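Local structure of ATPase associated with various cellular activities, AAA_5 (Staphylothermus marinus, 6N0S) at residues 19-24 and 118-123. The protein is the N-terminal EVE-like domain of McrB, a domain resembling PUA-like RNA-binding proteins, with the full-length protein probably binding and hydrolysing ATP. Numbering follows the deposited sequence.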
ATOM      1  N   TRP A  19      -2.670   3.327  10.374  1.00 41.61           N
ATOM      2  CA  TRP A  19      -2.079   3.169  11.690  1.00 43.45           C
ATOM      3  C   TRP A  19      -1.138   4.332  11.952  1.00 40.92           C
ATOM      4  O   TRP A  19      -0.664   4.989  11.022  1.00 41.42           O
ATOM      5  CB  TRP A  19      -1.354   1.816  11.801  1.00 39.61           C
ATOM      6  CG  TRP A  19      -2.291   0.625  11.548  1.00 42.23           C
ATOM      7  CD1 TRP A  19      -2.502  -0.022  10.348  1.00 43.40           C
ATOM      8  CD2 TRP A  19      -3.149  -0.037  12.506  1.00 47.07           C
ATOM      9  NE1 TRP A  19      -3.429  -1.032  10.510  1.00 50.34           N
ATOM     10  CE2 TRP A  19      -3.845  -1.061  11.813  1.00 44.92           C
ATOM     11  CE3 TRP A  19      -3.396   0.135  13.873  1.00 46.16           C
ATOM     12  CZ2 TRP A  19      -4.745  -1.908  12.442  1.00 45.22           C
ATOM     13  CZ3 TRP A  19      -4.296  -0.714  14.502  1.00 53.70           C
ATOM     14  CH2 TRP A  19      -4.967  -1.720  13.786  1.00 51.47           C
ATOM     15  N   ILE A  20      -0.873   4.604  13.237  1.00 41.13           N
ATOM     16  CA  ILE A  20       0.042   5.698  13.570  1.00 40.30           C
ATOM     17  C   ILE A  20       1.398   5.368  12.979  1.00 43.27           C
ATOM     18  O   ILE A  20       1.867   4.229  13.070  1.00 48.80           O
ATOM     19  CB  ILE A  20       0.135   5.905  15.092  1.00 47.45           C
ATOM     20  CG1 ILE A  20      -1.198   6.370  15.665  1.00 53.56           C
ATOM     21  CG2 ILE A  20       1.250   6.959  15.444  1.00 49.10           C
ATOM     22  CD1 ILE A  20      -1.339   6.080  17.140  1.00 54.70           C
ATOM     23  N   LEU A  21       2.022   6.350  12.353  1.00 42.44           N
ATOM     24  CA  LEU A  21       3.306   6.168  11.703  1.00 45.10           C
ATOM     25  C   LEU A  21       4.233   7.305  12.093  1.00 41.47           C
ATOM     26  O   LEU A  21       3.773   8.417  12.324  1.00 38.21           O
ATOM     27  CB  LEU A  21       3.160   6.160  10.175  1.00 42.22           C
ATOM     28  CG  LEU A  21       2.499   4.938   9.560  1.00 52.45           C
ATOM     29  CD1 LEU A  21       2.315   5.186   8.067  1.00 49.45           C
ATOM     30  CD2 LEU A  21       3.327   3.682   9.839  1.00 54.96           C
ATOM     31  N   PRO A  22       5.542   7.056  12.169  1.00 41.99           N
ATOM     32  CA  PRO A  22       6.488   8.146  12.464  1.00 43.03           C
ATOM     33  C   PRO A  22       6.799   9.017  11.263  1.00 44.02           C
ATOM     34  O   PRO A  22       7.462  10.047  11.416  1.00 44.27           O
ATOM     35  CB  PRO A  22       7.732   7.392  12.924  1.00 46.97           C
ATOM     36  CG  PRO A  22       7.668   6.095  12.147  1.00 43.36           C
ATOM     37  CD  PRO A  22       6.205   5.741  12.158  1.00 44.93           C
ATOM     38  N   THR A  23       6.354   8.639  10.072  1.00 39.97           N
ATOM     39  CA  THR A  23       6.684   9.361   8.852  1.00 38.51           C
ATOM     40  C   THR A  23       5.753   8.868   7.756  1.00 33.55           C
ATOM     41  O   THR A  23       5.227   7.769   7.856  1.00 36.19           O
ATOM     42  CB  THR A  23       8.145   9.125   8.428  1.00 38.09           C
ATOM     43  OG1 THR A  23       8.435   9.882   7.250  1.00 42.16           O
ATOM     44  CG2 THR A  23       8.386   7.657   8.123  1.00 40.96           C
ATOM     45  N   LEU A  24       5.568   9.691   6.720  1.00 35.37           N
ATOM     46  CA  LEU A  24       4.928   9.275   5.472  1.00 39.85           C
ATOM     47  C   LEU A  24       5.912   9.184   4.319  1.00 44.59           C
ATOM     48  O   LEU A  24       5.501   8.909   3.184  1.00 38.00           O
ATOM     49  CB  LEU A  24       3.800  10.251   5.100  1.00 40.53           C
ATOM     50  CG  LEU A  24       2.745  10.489   6.193  1.00 41.93           C
ATOM     51  CD1 LEU A  24       1.724  11.548   5.774  1.00 48.92           C
ATOM     52  CD2 LEU A  24       2.045   9.214   6.586  1.00 45.14           C
ATOM     53  N   ILE A 118       9.048  -0.574  15.029  1.00 38.63           N
ATOM     54  CA  ILE A 118       8.501  -0.700  16.381  1.00 42.50           C
ATOM     55  C   ILE A 118       7.006  -0.449  16.362  1.00 40.59           C
ATOM     56  O   ILE A 118       6.235  -1.134  17.049  1.00 35.77           O
ATOM     57  CB  ILE A 118       9.213   0.270  17.350  1.00 35.57           C
ATOM     58  CG1 ILE A 118      10.359  -0.409  18.054  1.00 44.46           C
ATOM     59  CG2 ILE A 118       8.306   0.750  18.459  1.00 48.77           C
ATOM     60  CD1 ILE A 118      11.437  -0.673  17.207  1.00 46.06           C
ATOM     61  N   ALA A 119       6.572   0.547  15.593  1.00 39.95           N
ATOM     62  CA  ALA A 119       5.144   0.839  15.500  1.00 41.75           C
ATOM     63  C   ALA A 119       4.388  -0.296  14.817  1.00 36.66           C
ATOM     64  O   ALA A 119       3.347  -0.742  15.305  1.00 37.25           O
ATOM     65  CB  ALA A 119       4.942   2.153  14.748  1.00 44.47           C
ATOM     66  N   ILE A 120       4.906  -0.788  13.693  1.00 40.08           N
ATOM     67  CA  ILE A 120       4.263  -1.896  12.990  1.00 43.27           C
ATOM     68  C   ILE A 120       4.200  -3.129  13.883  1.00 43.37           C
ATOM     69  O   ILE A 120       3.166  -3.804  13.976  1.00 38.31           O
ATOM     70  CB  ILE A 120       5.015  -2.215  11.682  1.00 38.13           C
ATOM     71  CG1 ILE A 120       4.963  -1.041  10.697  1.00 45.12           C
ATOM     72  CG2 ILE A 120       4.418  -3.451  11.029  1.00 52.97           C
ATOM     73  CD1 ILE A 120       3.583  -0.485  10.441  1.00 55.40           C
ATOM     74  N   ARG A 121       5.319  -3.462  14.532  1.00 43.69           N
ATOM     75  CA  ARG A 121       5.406  -4.732  15.250  1.00 43.81           C
ATOM     76  C   ARG A 121       4.441  -4.765  16.424  1.00 44.14           C
ATOM     77  O   ARG A 121       3.893  -5.822  16.748  1.00 55.69           O
ATOM     78  CB  ARG A 121       6.838  -4.979  15.734  1.00 45.53           C
ATOM     79  CG  ARG A 121       7.179  -6.466  15.796  1.00 48.96           C
ATOM     80  CD  ARG A 121       7.772  -6.864  17.146  1.00 56.49           C
ATOM     81  NE  ARG A 121       6.813  -7.578  17.995  1.00 67.25           N
ATOM     82  CZ  ARG A 121       6.120  -7.022  18.994  1.00 70.08           C
ATOM     83  NH1 ARG A 121       5.277  -7.767  19.698  1.00 68.17           N
ATOM     84  NH2 ARG A 121       6.259  -5.726  19.288  1.00 65.85           N
ATOM     85  N   ARG A 122       4.216  -3.619  17.063  1.00 41.66           N
ATOM     86  CA  ARG A 122       3.152  -3.502  18.056  1.00 48.38           C
ATOM     87  C   ARG A 122       1.837  -4.077  17.546  1.00 45.97           C
ATOM     88  O   ARG A 122       1.058  -4.656  18.311  1.00 46.21           O
ATOM     89  CB  ARG A 122       2.919  -2.037  18.421  1.00 40.60           C
ATOM     90  CG  ARG A 122       3.961  -1.413  19.284  1.00 54.48           C
ATOM     91  CD  ARG A 122       3.512  -0.048  19.687  1.00 50.35           C
ATOM     92  NE  ARG A 122       2.380  -0.145  20.599  1.00 68.11           N
ATOM     93  CZ  ARG A 122       2.480  -0.438  21.896  1.00 68.67           C
ATOM     94  NH1 ARG A 122       3.674  -0.660  22.463  1.00 68.06           N
ATOM     95  NH2 ARG A 122       1.380  -0.501  22.628  1.00 60.60           N
ATOM     96  N   ILE A 123       1.556  -3.900  16.257  1.00 43.69           N
ATOM     97  CA  ILE A 123       0.225  -4.139  15.729  1.00 45.02           C
ATOM     98  C   ILE A 123       0.079  -5.533  15.126  1.00 45.97           C
ATOM     99  O   ILE A 123      -0.955  -6.182  15.311  1.00 47.55           O
ATOM    100  CB  ILE A 123      -0.101  -3.023  14.716  1.00 44.35           C
ATOM    101  CG1 ILE A 123      -0.324  -1.736  15.495  1.00 50.00           C
ATOM    102  CG2 ILE A 123      -1.359  -3.337  13.898  1.00 51.47           C
ATOM    103  CD1 ILE A 123      -0.227  -0.546  14.663  1.00 58.30           C
TER
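In this EVE-like domain, the loop after strand 12-17 packs against the C-terminal part of helix 110-124, and Trp19 and Ile123 carry most of the contact. The methyl CG2 of Ile123 sits over one face of the six-membered half of the indole. It lies 3.7 Å from the centroid of the Trp19 six-membered ring and 2° off the ring normal, a CH-pi contact almost along that normal. The second branch of Ile123 reaches along the same ring toward its root. Its CD1 lies 3.3 Å from Trp19 CE3, a close approach, and 3.9 Å from Trp19 CB. CG2 stands anti to the backbone N of Ile123, with CG1 beside that N (chi1 -71°), and this fork lets both branches meet the indole. With an alanine here, the indole would probably lose both its CH-pi partner and the methyl at CE3, and be freer to turn.

Further along the loop the packing is looser. Leu21 CD2 meets Ile120 CD1 at 4.2 Å, methyl to methyl. Beside the Leu21 pair, Ala119 CB lies 4.1 Å from the carbonyl O of Ile20. A bound sulfate, probably from the crystallisation liquor, lies about 4 Å from the side chain of Ile120.

This is a surface contact, with none of the touching residues fully buried. Trp19 also rests on Arg64, in another loop. Leu21 and Pro22 extend the packing to Tyr116, one turn earlier on helix 110-124, before the chain continues to strand 30-34. The contact thus ties the loop that leaves strand 12-17, a strand of the mixed sheet, to helix 110-124.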